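Local coordinates for protein cysteine desulfurase (Fervidobacterium islandicum, PDB 6A6E) that probably acts as a PLP-dependent SufS-type cysteine desulfurase, taking sulfur from cysteine and leaving alanine, in the sulfur formation pathway of a thermophilic bacterium, at residues E13-I18 with E312-E317; A152-D157 with N164-K169; G263-K268 with V274-L279. One frame throughout, in Å; residues are numbered along the deposited sequence.

Contact 1 is small and buried: one phenylalanine and one histidine, on helices far apart in sequence, bring the N-terminal helix 12-20 against helix 308-327. Contacts 2 and 3 are local in sequence and only partly buried. In contact 2 a helical serine binds the end of edge strand 150-154 directly and through a water, with isoleucines on the inner side. Contact 3 is largely backbone hydrogen bonding in a hairpin that lies against the second subunit. No element is common to two contacts, and their centres are 35 to 44 Å apart. Along the chain, contacts 2 and 3 follow one another inside the loop closed by contact 1.

Contact 1: E13-I18 with E312-E317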
ATOM      1  N   GLU A  13     -13.480  35.154  -1.444  1.00 47.42           N
ATOM      2  CA  GLU A  13     -14.089  34.227  -2.374  1.00 47.27           C
ATOM      3  C   GLU A  13     -13.234  32.964  -2.687  1.00 42.00           C
ATOM      4  O   GLU A  13     -13.784  31.889  -2.805  1.00 38.22           O
ATOM      5  CB  GLU A  13     -14.359  34.934  -3.697  1.00 53.33           C
ATOM      6  CG  GLU A  13     -15.049  34.044  -4.744  1.00 55.43           C
ATOM      7  CD  GLU A  13     -14.677  34.374  -6.190  1.00 65.52           C
ATOM      8  OE1 GLU A  13     -13.954  35.377  -6.439  1.00 66.11           O
ATOM      9  OE2 GLU A  13     -15.122  33.619  -7.090  1.00 68.91           O
ATOM     10  N   GLU A  14     -11.939  33.126  -2.951  1.00 41.68           N
ATOM     11  CA  GLU A  14     -11.090  31.975  -3.231  1.00 46.07           C
ATOM     12  C   GLU A  14     -11.117  31.076  -2.002  1.00 40.27           C
ATOM     13  O   GLU A  14     -11.222  29.882  -2.110  1.00 36.35           O
ATOM     14  CB  GLU A  14      -9.636  32.371  -3.412  1.00 49.32           C
ATOM     15  CG  GLU A  14      -9.237  33.065  -4.690  1.00 54.12           C
ATOM     16  CD  GLU A  14      -7.852  33.696  -4.541  1.00 57.99           C
ATOM     17  OE1 GLU A  14      -7.682  34.635  -3.717  1.00 55.26           O
ATOM     18  OE2 GLU A  14      -6.911  33.240  -5.220  1.00 64.13           O
ATOM     19  N   PHE A  15     -10.965  31.680  -0.832  1.00 38.17           N
ATOM     20  CA  PHE A  15     -10.832  30.945   0.383  1.00 38.21           C
ATOM     21  C   PHE A  15     -12.137  30.245   0.692  1.00 40.14           C
ATOM     22  O   PHE A  15     -12.183  29.055   1.084  1.00 30.19           O
ATOM     23  CB  PHE A  15     -10.406  31.856   1.518  1.00 44.11           C
ATOM     24  CG  PHE A  15      -9.881  31.112   2.712  1.00 51.08           C
ATOM     25  CD1 PHE A  15      -8.963  30.088   2.564  1.00 52.65           C
ATOM     26  CD2 PHE A  15     -10.293  31.437   3.988  1.00 64.17           C
ATOM     27  CE1 PHE A  15      -8.479  29.400   3.665  1.00 54.34           C
ATOM     28  CE2 PHE A  15      -9.803  30.759   5.092  1.00 61.81           C
ATOM     29  CZ  PHE A  15      -8.896  29.740   4.923  1.00 56.54           C
ATOM     30  N   SER A  16     -13.216  30.951   0.464  1.00 34.02           N
ATOM     31  CA  SER A  16     -14.502  30.364   0.677  1.00 39.00           C
ATOM     32  C   SER A  16     -14.739  29.133  -0.229  1.00 36.87           C
ATOM     33  O   SER A  16     -15.358  28.141   0.184  1.00 33.17           O
ATOM     34  CB  SER A  16     -15.599  31.408   0.428  1.00 40.25           C
ATOM     35  OG  SER A  16     -16.819  30.773   0.635  1.00 42.63           O
ATOM     36  N   ASN A  17     -14.290  29.245  -1.469  1.00 36.01           N
ATOM     37  CA  ASN A  17     -14.320  28.151  -2.438  1.00 36.32           C
ATOM     38  C   ASN A  17     -13.482  26.935  -1.993  1.00 33.26           C
ATOM     39  O   ASN A  17     -13.920  25.778  -2.121  1.00 33.12           O
ATOM     40  CB  ASN A  17     -13.757  28.627  -3.777  1.00 40.14           C
ATOM     41  CG  ASN A  17     -14.774  29.371  -4.599  1.00 45.90           C
ATOM     42  OD1 ASN A  17     -15.968  29.268  -4.366  1.00 47.03           O
ATOM     43  ND2 ASN A  17     -14.295  30.132  -5.566  1.00 42.03           N
ATOM     44  N   ILE A  18     -12.282  27.216  -1.488  1.00 29.02           N
ATOM     45  CA  ILE A  18     -11.456  26.173  -0.903  1.00 28.67           C
ATOM     46  C   ILE A  18     -12.175  25.428   0.216  1.00 31.37           C
ATOM     47  O   ILE A  18     -12.341  24.209   0.128  1.00 28.21           O
ATOM     48  CB  ILE A  18     -10.118  26.728  -0.477  1.00 26.46           C
ATOM     49  CG1 ILE A  18      -9.359  27.148  -1.744  1.00 25.28           C
ATOM     50  CG2 ILE A  18      -9.353  25.695   0.351  1.00 27.16           C
ATOM     51  CD1 ILE A  18      -8.145  28.049  -1.472  1.00 24.84           C
ATOM     52  N   GLU A 312       1.580  27.527   0.787  1.00 21.47           N
ATOM     53  CA  GLU A 312       2.656  27.654   1.666  1.00 22.35           C
ATOM     54  C   GLU A 312       2.591  28.911   2.513  1.00 28.77           C
ATOM     55  O   GLU A 312       2.769  28.825   3.745  1.00 27.26           O
ATOM     56  CB  GLU A 312       3.960  27.568   0.899  1.00 24.33           C
ATOM     57  CG  GLU A 312       5.182  27.814   1.739  1.00 26.05           C
ATOM     58  CD  GLU A 312       6.498  27.703   0.975  1.00 30.82           C
ATOM     59  OE1 GLU A 312       6.646  27.012  -0.091  1.00 27.89           O
ATOM     60  OE2 GLU A 312       7.460  28.272   1.516  1.00 36.21           O
ATOM     61  N   LYS A 313       2.310  30.055   1.876  1.00 29.10           N
ATOM     62  CA  LYS A 313       2.120  31.321   2.599  1.00 31.06           C
ATOM     63  C   LYS A 313       0.956  31.286   3.563  1.00 27.68           C
ATOM     64  O   LYS A 313       1.087  31.799   4.651  1.00 25.06           O
ATOM     65  CB  LYS A 313       1.920  32.519   1.630  1.00 35.37           C
ATOM     66  CG  LYS A 313       3.202  33.069   1.020  1.00 43.88           C
ATOM     67  CD  LYS A 313       3.848  34.075   1.991  1.00 56.62           C
ATOM     68  CE  LYS A 313       5.208  34.625   1.541  1.00 64.15           C
ATOM     69  NZ  LYS A 313       6.333  33.667   1.786  1.00 67.70           N
ATOM     70  N   HIS A 314      -0.184  30.725   3.155  1.00 24.82           N
ATOM     71  CA  HIS A 314      -1.339  30.631   4.022  1.00 27.61           C
ATOM     72  C   HIS A 314      -1.010  29.822   5.273  1.00 28.67           C
ATOM     73  O   HIS A 314      -1.226  30.291   6.399  1.00 23.86           O
ATOM     74  CB  HIS A 314      -2.525  30.053   3.296  1.00 30.17           C
ATOM     75  CG  HIS A 314      -3.710  29.795   4.169  1.00 31.32           C
ATOM     76  ND1 HIS A 314      -4.366  30.793   4.855  1.00 33.15           N
ATOM     77  CD2 HIS A 314      -4.398  28.656   4.429  1.00 35.09           C
ATOM     78  CE1 HIS A 314      -5.395  30.284   5.506  1.00 30.49           C
ATOM     79  NE2 HIS A 314      -5.442  28.989   5.268  1.00 31.36           N
ATOM     80  N   VAL A 315      -0.435  28.639   5.082  1.00 26.52           N
ATOM     81  CA  VAL A 315      -0.022  27.832   6.216  1.00 29.04           C
ATOM     82  C   VAL A 315       0.998  28.558   7.107  1.00 29.16           C
ATOM     83  O   VAL A 315       0.932  28.475   8.316  1.00 25.93           O
ATOM     84  CB  VAL A 315       0.538  26.445   5.773  1.00 28.12           C
ATOM     85  CG1 VAL A 315       0.956  25.678   6.992  1.00 32.50           C
ATOM     86  CG2 VAL A 315      -0.546  25.622   5.113  1.00 27.95           C
ATOM     87  N   GLU A 316       1.919  29.288   6.488  1.00 31.72           N
ATOM     88  CA  GLU A 316       2.867  30.107   7.209  1.00 37.05           C
ATOM     89  C   GLU A 316       2.164  31.149   8.087  1.00 30.26           C
ATOM     90  O   GLU A 316       2.479  31.280   9.251  1.00 26.64           O
ATOM     91  CB  GLU A 316       3.815  30.771   6.209  1.00 42.49           C
ATOM     92  CG  GLU A 316       4.939  31.583   6.792  1.00 52.06           C
ATOM     93  CD  GLU A 316       6.056  31.764   5.772  1.00 66.70           C
ATOM     94  OE1 GLU A 316       5.809  32.430   4.735  1.00 73.18           O
ATOM     95  OE2 GLU A 316       7.167  31.226   5.986  1.00 78.17           O
ATOM     96  N   GLU A 317       1.177  31.833   7.563  1.00 28.84           N
ATOM     97  CA  GLU A 317       0.513  32.874   8.358  1.00 33.66           C
ATOM     98  C   GLU A 317      -0.350  32.231   9.453  1.00 32.79           C
ATOM     99  O   GLU A 317      -0.430  32.734  10.574  1.00 27.55           O
ATOM    100  CB  GLU A 317      -0.277  33.871   7.472  1.00 35.78           C
ATOM    101  CG  GLU A 317      -1.725  33.499   7.194  1.00 48.20           C
ATOM    102  CD  GLU A 317      -2.374  34.309   6.050  1.00 56.70           C
ATOM    103  OE1 GLU A 317      -1.863  35.455   5.816  1.00 48.07           O
ATOM    104  OE2 GLU A 317      -3.379  33.779   5.416  1.00 53.50           O
TER
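Phe-15 and His-314 bring together two helical segments whose backbones stay well apart: Phe-15 CA and His-314 CA, the nearest CA pair, are separated by 10.2 Å. Two rings span this distance, and no hydrogen bond crosses between 13-18 and 312-317. In both residues CG stands anti to the backbone N (chi1 -164° in Phe-15, 174° in His-314), which extends each ring from its helix toward the other. The outer corner of the phenyl ring, CE1 and CZ, meets the CE1-NE2 side of the imidazole, with Phe-15 CE1 3.5 Å from His-314 NE2. The ring centroids lie 4.9 Å apart and the planes are inclined by 67°, an oblique aromatic pair. The imidazole is held at both nitrogens. His-314 ND1 donates to Glu-317 OE2, 3.2 Å away and close to the ring plane, reaching the anti side of the carboxylate; NE2 is hydrogen-bonded to the backbone O of Asn-405. These two bonds restrict rotation of the ring and satisfy both of its nitrogens within a buried contact. With an acceptor at each nitrogen, a carbonyl and a carboxylate, the ring is probably doubly protonated, its positive charge favoured by Glu-317. Glu-317 is itself engaged by the N-terminal segment through Ser-7 OG and Thr-8 N, so the histidine belongs to a polar network that ties the start of the chain to helix 308-327. Phe-10 adds an edge-to-face ring contact to His-314, and a salt bridge from Glu-14 to Lys-310 joins the same two helices. Met-5 and Thr-406 also pack on Phe-15, while Ile-18, a turn further along helix 12-20, rests on Tyr-302 and Ile-306 of helix 290-306, placing the N-terminal helix against both helices 290-306 and 308-327.

Contact 2: A152-D157 with N164-K169; sequences AYITAD and NESILK
Ser-166 OG approaches the backbone of Thr-155 and donates a hydrogen bond of 2.8 Å to Thr-155 O. The hydroxyl comes in at 136° to the C=O bond and is tilted 18° from the carbonyl plane. It extends from the helix toward the strand end because OG lies anti to the backbone N (chi1 -177°). A water adds a second link: it accepts from Thr-155 N at 2.8 Å and donates to Ser-166 OG at 3.1 Å. One serine hydroxyl thus serves both backbone polar atoms of Thr-155, donating to the carbonyl and accepting from the water bound at the amide. The threonine hydroxyl lies alongside, with Thr-155 OG1 3.5 Å from Ser-166 OG. On the buried side, the CG2 branch of Ile-154 lies 3.6 Å from Ser-166 OG and extends toward the next helical residue, where Ile-154 CG2 and Ile-167 CG1 approach to 4.3 Å. The polar grip therefore gives way to apolar packing within one residue on each segment. Farther out, Thr-163 OG1, just before the helix, is hydrogen-bonded to Ser-166 N in its first turn, and Asp-157 OD1 receives Lys-159 N and Val-161 N in the connecting loop. Ile-154 bonds through its backbone to Ile-128 and Gln-130, and its side chain touches Leu-127. Ile-167 also packs on Pro-194 and on Ile-198 of helix 195-201. Tyr-153 reaches the second subunit, where its OH bonds to the backbone O of Phe-271 and the two rings meet edge-to-face. Outer strand 150-154 of the seven-stranded mixed sheet forms, with helix 164-173 and strand 179-183, a beta-alpha-beta crossover that passes over strand 125-129, an arrangement characteristic of the large PLP-binding domain of fold-type I enzymes.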
ATOM      1  N   ALA A 152      23.872   6.586  15.545  1.00 25.73           N
ATOM      2  CA  ALA A 152      24.304   7.757  16.355  1.00 25.41           C
ATOM      3  C   ALA A 152      23.308   8.850  16.146  1.00 24.53           C
ATOM      4  O   ALA A 152      22.571   8.834  15.142  1.00 24.28           O
ATOM      5  CB  ALA A 152      25.668   8.215  15.893  1.00 25.87           C
ATOM      6  N   TYR A 153      23.225   9.777  17.092  1.00 21.55           N
ATOM      7  CA  TYR A 153      22.206  10.826  17.048  1.00 22.53           C
ATOM      8  C   TYR A 153      22.771  12.230  17.077  1.00 24.90           C
ATOM      9  O   TYR A 153      23.706  12.476  17.797  1.00 26.13           O
ATOM     10  CB  TYR A 153      21.302  10.705  18.263  1.00 22.50           C
ATOM     11  CG  TYR A 153      20.458   9.468  18.250  1.00 22.61           C
ATOM     12  CD1 TYR A 153      20.962   8.248  18.686  1.00 23.63           C
ATOM     13  CD2 TYR A 153      19.146   9.520  17.825  1.00 21.49           C
ATOM     14  CE1 TYR A 153      20.184   7.099  18.689  1.00 23.12           C
ATOM     15  CE2 TYR A 153      18.367   8.391  17.832  1.00 22.29           C
ATOM     16  CZ  TYR A 153      18.871   7.185  18.255  1.00 22.78           C
ATOM     17  OH  TYR A 153      18.045   6.057  18.278  1.00 23.98           O
ATOM     18  N   ILE A 154      22.190  13.151  16.314  1.00 24.23           N
ATOM     19  CA  ILE A 154      22.360  14.585  16.521  1.00 25.62           C
ATOM     20  C   ILE A 154      21.468  14.972  17.690  1.00 27.81           C
ATOM     21  O   ILE A 154      20.255  14.662  17.657  1.00 24.07           O
ATOM     22  CB  ILE A 154      21.914  15.348  15.286  1.00 26.52           C
ATOM     23  CG1 ILE A 154      22.753  14.918  14.062  1.00 27.85           C
ATOM     24  CG2 ILE A 154      21.960  16.832  15.535  1.00 28.42           C
ATOM     25  CD1 ILE A 154      22.140  15.385  12.770  1.00 29.66           C
ATOM     26  N   THR A 155      22.024  15.599  18.730  1.00 22.46           N
ATOM     27  CA  THR A 155      21.235  15.810  19.963  1.00 24.48           C
ATOM     28  C   THR A 155      20.405  17.070  19.888  1.00 22.74           C
ATOM     29  O   THR A 155      20.739  18.014  19.181  1.00 25.67           O
ATOM     30  CB  THR A 155      22.132  15.908  21.205  1.00 29.54           C
ATOM     31  OG1 THR A 155      23.044  16.943  20.978  1.00 32.12           O
ATOM     32  CG2 THR A 155      22.946  14.674  21.366  1.00 29.18           C
ATOM     33  N   ALA A 156      19.256  17.042  20.538  1.00 19.79           N
ATOM     34  CA  ALA A 156      18.373  18.152  20.610  1.00 21.01           C
ATOM     35  C   ALA A 156      18.541  18.824  21.960  1.00 24.90           C
ATOM     36  O   ALA A 156      19.019  18.169  22.893  1.00 25.18           O
ATOM     37  CB  ALA A 156      16.941  17.682  20.495  1.00 19.61           C
ATOM     38  N   ASP A 157      18.119  20.086  22.067  1.00 23.72           N
ATOM     39  CA  ASP A 157      18.213  20.776  23.325  1.00 29.19           C
ATOM     40  C   ASP A 157      16.940  20.453  24.133  1.00 31.48           C
ATOM     41  O   ASP A 157      16.088  19.615  23.714  1.00 29.51           O
ATOM     42  CB  ASP A 157      18.517  22.300  23.154  1.00 26.98           C
ATOM     43  CG  ASP A 157      17.322  23.120  22.682  1.00 30.93           C
ATOM     44  OD1 ASP A 157      16.181  22.590  22.600  1.00 28.53           O
ATOM     45  OD2 ASP A 157      17.502  24.345  22.410  1.00 30.61           O
ATOM     46  N   ASN A 164      21.827  24.691  14.719  1.00 28.38           N
ATOM     47  CA  ASN A 164      22.963  24.650  13.770  1.00 29.55           C
ATOM     48  C   ASN A 164      24.241  24.249  14.438  1.00 27.05           C
ATOM     49  O   ASN A 164      25.028  23.455  13.874  1.00 26.58           O
ATOM     50  CB  ASN A 164      23.158  26.012  13.087  1.00 31.84           C
ATOM     51  CG  ASN A 164      22.135  26.283  12.039  1.00 32.01           C
ATOM     52  OD1 ASN A 164      21.201  25.486  11.846  1.00 29.12           O
ATOM     53  ND2 ASN A 164      22.318  27.389  11.296  1.00 29.48           N
ATOM     54  N   GLU A 165      24.451  24.752  15.653  1.00 27.50           N
ATOM     55  CA  GLU A 165      25.642  24.365  16.429  1.00 29.58           C
ATOM     56  C   GLU A 165      25.681  22.900  16.760  1.00 29.40           C
ATOM     57  O   GLU A 165      26.764  22.269  16.628  1.00 27.98           O
ATOM     58  CB  GLU A 165      25.774  25.192  17.719  1.00 35.08           C
ATOM     59  CG  GLU A 165      27.015  24.926  18.559  1.00 41.42           C
ATOM     60  CD  GLU A 165      28.359  25.072  17.796  1.00 61.27           C
ATOM     61  OE1 GLU A 165      28.494  25.887  16.808  1.00 64.70           O
ATOM     62  OE2 GLU A 165      29.322  24.356  18.190  1.00 76.97           O
ATOM     63  N   SER A 166      24.540  22.328  17.182  1.00 27.30           N
ATOM     64  CA  SER A 166      24.495  20.869  17.420  1.00 25.36           C
ATOM     65  C   SER A 166      24.903  20.105  16.161  1.00 23.05           C
ATOM     66  O   SER A 166      25.653  19.135  16.210  1.00 20.29           O
ATOM     67  CB  SER A 166      23.097  20.421  17.870  1.00 28.18           C
ATOM     68  OG  SER A 166      23.163  19.028  18.147  1.00 32.67           O
ATOM     69  N   ILE A 167      24.440  20.568  15.014  1.00 21.98           N
ATOM     70  CA  ILE A 167      24.792  19.889  13.738  1.00 23.21           C
ATOM     71  C   ILE A 167      26.286  19.895  13.431  1.00 22.47           C
ATOM     72  O   ILE A 167      26.910  18.827  13.250  1.00 23.11           O
ATOM     73  CB  ILE A 167      23.988  20.478  12.553  1.00 23.86           C
ATOM     74  CG1 ILE A 167      22.525  19.999  12.673  1.00 26.59           C
ATOM     75  CG2 ILE A 167      24.507  19.935  11.230  1.00 24.16           C
ATOM     76  CD1 ILE A 167      21.598  20.913  11.965  1.00 25.45           C
ATOM     77  N   LEU A 168      26.859  21.094  13.478  1.00 24.10           N
ATOM     78  CA  LEU A 168      28.349  21.270  13.388  1.00 28.97           C
ATOM     79  C   LEU A 168      29.142  20.547  14.464  1.00 26.92           C
ATOM     80  O   LEU A 168      30.160  19.959  14.136  1.00 28.68           O
ATOM     81  CB  LEU A 168      28.730  22.746  13.402  1.00 26.28           C
ATOM     82  CG  LEU A 168      28.105  23.492  12.224  1.00 30.21           C
ATOM     83  CD1 LEU A 168      28.167  25.002  12.390  1.00 32.32           C
ATOM     84  CD2 LEU A 168      28.756  23.046  10.924  1.00 30.20           C
ATOM     85  N   LYS A 169      28.682  20.567  15.723  1.00 30.67           N
ATOM     86  CA  LYS A 169      29.343  19.760  16.782  1.00 34.34           C
ATOM     87  C   LYS A 169      29.300  18.239  16.577  1.00 33.22           C
ATOM     88  O   LYS A 169      30.294  17.509  16.807  1.00 28.26           O
ATOM     89  CB  LYS A 169      28.759  20.082  18.149  1.00 42.11           C
ATOM     90  CG  LYS A 169      29.569  21.144  18.886  1.00 56.55           C
ATOM     91  CD  LYS A 169      29.674  20.874  20.390  1.00 69.48           C
ATOM     92  CE  LYS A 169      28.431  21.322  21.164  1.00 76.30           C
ATOM     93  NZ  LYS A 169      28.607  21.143  22.637  1.00 79.93           N
TER
HETATM   94  O   HOH W   1      24.735  16.438  18.513  1.00 39.09           O

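Contact 3: G263-K268 with V274-L279; sequences GEMIDK and VTFNVL
Asn-277 and Met-265 join the two segments through their backbones, Asn-277 N donating to Met-265 O at 2.8 Å from above the carbonyl plane. Asp-267 N likewise donates to Thr-275 O, and Thr-275 N returns a bond to Lys-268 O. Ile-266 and Phe-276 form an antiparallel non-hydrogen-bonded pair with CA atoms 4.1 Å apart and diverging side chains. Among side-chain bonds, Asn-277 ND2 gives Glu-264 O an almost straight one of 2.8 Å, nearly along the C=O axis and within the amide plane. Its OD1 also accepts a bent bond from the next residue, Val-278 N. Thr-275 OG1 accepts from Lys-268 N at 3.1 Å. Strands 268-269 and 274-276 make a beta-hairpin, and the single bridge Ile-266 to Phe-276 continues the pairing past the corner at Asp-267. The hairpin packs against the second subunit, whose Gln-378 binds Asp-267 O and whose Arg-142 touches Val-274 and Phe-276. That Gln-378 lies two residues after Cys-376, found as S-mercaptocysteine, so the hairpin probably lies by the partner's sulfur-carrying loop, as in other SufS-type enzymes. Apolar contact is supplied by Met-265, bent at chi2 and chi3, whose CE lies 3.6 Å from Phe-276 CD1; SD is 5.3 Å from the ring centroid, an oblique Met-aromatic contact. At the exposed corner Lys-268 NZ makes a salt bridge to Asp-267 OD1 at 3.2 Å, while two waters donate to Asp-267 OD2, one also to Phe-276 O and the other lying 2.6 Å from Thr-275 OG1. At the buried end, Glu-264 OE1 forms a salt bridge with Arg-66, and Asn-277 ND2 also bonds a citrate, probably from the crystallisation liquor.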
ATOM      1  N   GLY A 263       6.395  -9.507  -9.626  1.00 18.11           N
ATOM      2  CA  GLY A 263       6.120  -9.151 -10.963  1.00 17.82           C
ATOM      3  C   GLY A 263       6.410  -7.722 -11.252  1.00 17.49           C
ATOM      4  O   GLY A 263       6.629  -6.918 -10.304  1.00 15.47           O
ATOM      5  N   GLU A 264       6.545  -7.469 -12.559  1.00 15.58           N
ATOM      6  CA  GLU A 264       6.878  -6.180 -13.180  1.00 17.34           C
ATOM      7  C   GLU A 264       8.312  -5.672 -12.937  1.00 17.88           C
ATOM      8  O   GLU A 264       8.894  -5.073 -13.826  1.00 20.86           O
ATOM      9  CB  GLU A 264       5.879  -5.092 -12.769  1.00 17.48           C
ATOM     10  CG  GLU A 264       6.211  -3.680 -13.241  1.00 18.35           C
ATOM     11  CD  GLU A 264       6.242  -3.476 -14.756  1.00 22.71           C
ATOM     12  OE1 GLU A 264       5.771  -4.333 -15.530  1.00 26.10           O
ATOM     13  OE2 GLU A 264       6.706  -2.403 -15.190  1.00 23.48           O
ATOM     14  N   MET A 265       8.838  -5.853 -11.748  1.00 16.65           N
ATOM     15  CA  MET A 265      10.171  -5.390 -11.447  1.00 17.77           C
ATOM     16  C   MET A 265      11.289  -6.255 -12.040  1.00 18.22           C
ATOM     17  O   MET A 265      12.466  -5.881 -11.952  1.00 15.67           O
ATOM     18  CB  MET A 265      10.368  -5.203  -9.936  1.00 17.57           C
ATOM     19  CG  MET A 265      10.158  -6.412  -9.055  1.00 18.99           C
ATOM     20  SD  MET A 265      11.483  -7.639  -8.957  1.00 17.37           S
ATOM     21  CE  MET A 265      12.705  -6.585  -8.153  1.00 17.95           C
ATOM     22  N   ILE A 266      10.918  -7.419 -12.577  1.00 17.80           N
ATOM     23  CA  ILE A 266      11.872  -8.328 -13.193  1.00 18.94           C
ATOM     24  C   ILE A 266      12.017  -7.990 -14.682  1.00 20.61           C
ATOM     25  O   ILE A 266      11.201  -7.209 -15.300  1.00 18.26           O
ATOM     26  CB  ILE A 266      11.516  -9.848 -12.953  1.00 19.32           C
ATOM     27  CG1 ILE A 266      10.079 -10.191 -13.308  1.00 18.87           C
ATOM     28  CG2 ILE A 266      11.723 -10.204 -11.497  1.00 20.59           C
ATOM     29  CD1 ILE A 266       9.776 -10.166 -14.810  1.00 20.11           C
ATOM     30  N   ASP A 267      13.073  -8.541 -15.243  1.00 20.68           N
ATOM     31  CA  ASP A 267      13.276  -8.552 -16.726  1.00 23.53           C
ATOM     32  C   ASP A 267      13.171 -10.033 -17.110  1.00 23.81           C
ATOM     33  O   ASP A 267      12.179 -10.419 -17.716  1.00 22.20           O
ATOM     34  CB  ASP A 267      14.639  -7.932 -17.084  1.00 26.89           C
ATOM     35  CG  ASP A 267      15.024  -8.100 -18.592  1.00 32.56           C
ATOM     36  OD1 ASP A 267      14.180  -8.558 -19.374  1.00 31.17           O
ATOM     37  OD2 ASP A 267      16.189  -7.796 -18.941  1.00 33.99           O
ATOM     38  N   LYS A 268      14.135 -10.866 -16.659  1.00 23.43           N
ATOM     39  CA  LYS A 268      14.077 -12.317 -16.929  1.00 25.68           C
ATOM     40  C   LYS A 268      14.086 -13.136 -15.667  1.00 21.79           C
ATOM     41  O   LYS A 268      14.919 -12.953 -14.792  1.00 22.53           O
ATOM     42  CB  LYS A 268      15.273 -12.844 -17.778  1.00 28.57           C
ATOM     43  CG  LYS A 268      15.294 -12.368 -19.205  1.00 38.72           C
ATOM     44  CD  LYS A 268      13.954 -12.623 -19.928  1.00 47.29           C
ATOM     45  CE  LYS A 268      13.982 -12.216 -21.392  1.00 52.42           C
ATOM     46  NZ  LYS A 268      14.545 -10.862 -21.628  1.00 58.23           N
ATOM     47  N   VAL A 274      17.334 -14.428 -11.436  1.00 24.74           N
ATOM     48  CA  VAL A 274      16.519 -13.311 -11.944  1.00 24.63           C
ATOM     49  C   VAL A 274      17.322 -12.086 -12.309  1.00 23.55           C
ATOM     50  O   VAL A 274      18.324 -11.827 -11.744  1.00 21.27           O
ATOM     51  CB  VAL A 274      15.448 -12.893 -10.896  1.00 24.78           C
ATOM     52  CG1 VAL A 274      14.680 -14.102 -10.494  1.00 26.03           C
ATOM     53  CG2 VAL A 274      16.056 -12.312  -9.643  1.00 27.22           C
ATOM     54  N   THR A 275      16.878 -11.331 -13.290  1.00 21.79           N
ATOM     55  CA  THR A 275      17.423 -10.018 -13.539  1.00 22.56           C
ATOM     56  C   THR A 275      16.226  -9.027 -13.474  1.00 23.28           C
ATOM     57  O   THR A 275      15.044  -9.447 -13.457  1.00 16.30           O
ATOM     58  CB  THR A 275      18.047  -9.961 -14.925  1.00 24.89           C
ATOM     59  OG1 THR A 275      17.040 -10.296 -15.861  1.00 21.78           O
ATOM     60  CG2 THR A 275      19.235 -10.988 -15.008  1.00 26.32           C
ATOM     61  N   PHE A 276      16.555  -7.742 -13.419  1.00 22.52           N
ATOM     62  CA  PHE A 276      15.590  -6.707 -13.048  1.00 21.57           C
ATOM     63  C   PHE A 276      15.292  -5.779 -14.183  1.00 20.74           C
ATOM     64  O   PHE A 276      16.078  -5.625 -15.086  1.00 21.47           O
ATOM     65  CB  PHE A 276      16.122  -5.929 -11.870  1.00 19.91           C
ATOM     66  CG  PHE A 276      16.427  -6.778 -10.667  1.00 20.38           C
ATOM     67  CD1 PHE A 276      15.496  -7.697 -10.167  1.00 19.60           C
ATOM     68  CD2 PHE A 276      17.661  -6.630  -9.995  1.00 20.95           C
ATOM     69  CE1 PHE A 276      15.812  -8.491  -9.099  1.00 20.50           C
ATOM     70  CE2 PHE A 276      17.952  -7.408  -8.907  1.00 19.97           C
ATOM     71  CZ  PHE A 276      17.027  -8.303  -8.440  1.00 21.63           C
ATOM     72  N   ASN A 277      14.116  -5.194 -14.161  1.00 18.21           N
ATOM     73  CA  ASN A 277      13.679  -4.208 -15.128  1.00 19.07           C
ATOM     74  C   ASN A 277      14.476  -2.886 -14.942  1.00 18.87           C
ATOM     75  O   ASN A 277      15.239  -2.735 -13.997  1.00 17.67           O
ATOM     76  CB  ASN A 277      12.180  -3.994 -14.895  1.00 18.99           C
ATOM     77  CG  ASN A 277      11.436  -3.586 -16.100  1.00 20.52           C
ATOM     78  OD1 ASN A 277      12.029  -3.055 -17.067  1.00 21.41           O
ATOM     79  ND2 ASN A 277      10.078  -3.716 -16.030  1.00 18.87           N
ATOM     80  N   VAL A 278      14.283  -1.965 -15.855  1.00 20.03           N
ATOM     81  CA  VAL A 278      14.845  -0.605 -15.744  1.00 23.62           C
ATOM     82  C   VAL A 278      14.115   0.235 -14.693  1.00 22.52           C
ATOM     83  O   VAL A 278      13.081  -0.201 -14.167  1.00 19.70           O
ATOM     84  CB  VAL A 278      14.773   0.127 -17.113  1.00 23.57           C
ATOM     85  CG1 VAL A 278      15.529  -0.700 -18.166  1.00 25.43           C
ATOM     86  CG2 VAL A 278      13.351   0.379 -17.593  1.00 23.80           C
ATOM     87  N   LEU A 279      14.627   1.432 -14.431  1.00 21.79           N
ATOM     88  CA  LEU A 279      14.030   2.401 -13.485  1.00 22.56           C
ATOM     89  C   LEU A 279      12.818   2.992 -14.134  1.00 19.09           C
ATOM     90  O   LEU A 279      12.832   3.191 -15.331  1.00 20.51           O
ATOM     91  CB  LEU A 279      14.981   3.574 -13.175  1.00 24.46           C
ATOM     92  CG  LEU A 279      16.306   3.264 -12.466  1.00 29.29           C
ATOM     93  CD1 LEU A 279      17.027   4.536 -12.042  1.00 30.38           C
ATOM     94  CD2 LEU A 279      16.124   2.389 -11.279  1.00 31.23           C
TER
HETATM   95  O   HOH W   2      18.018  -6.923 -16.633  1.00 38.43           O
HETATM   96  O   HOH W   3      17.850 -10.061 -18.306  1.00 45.09           O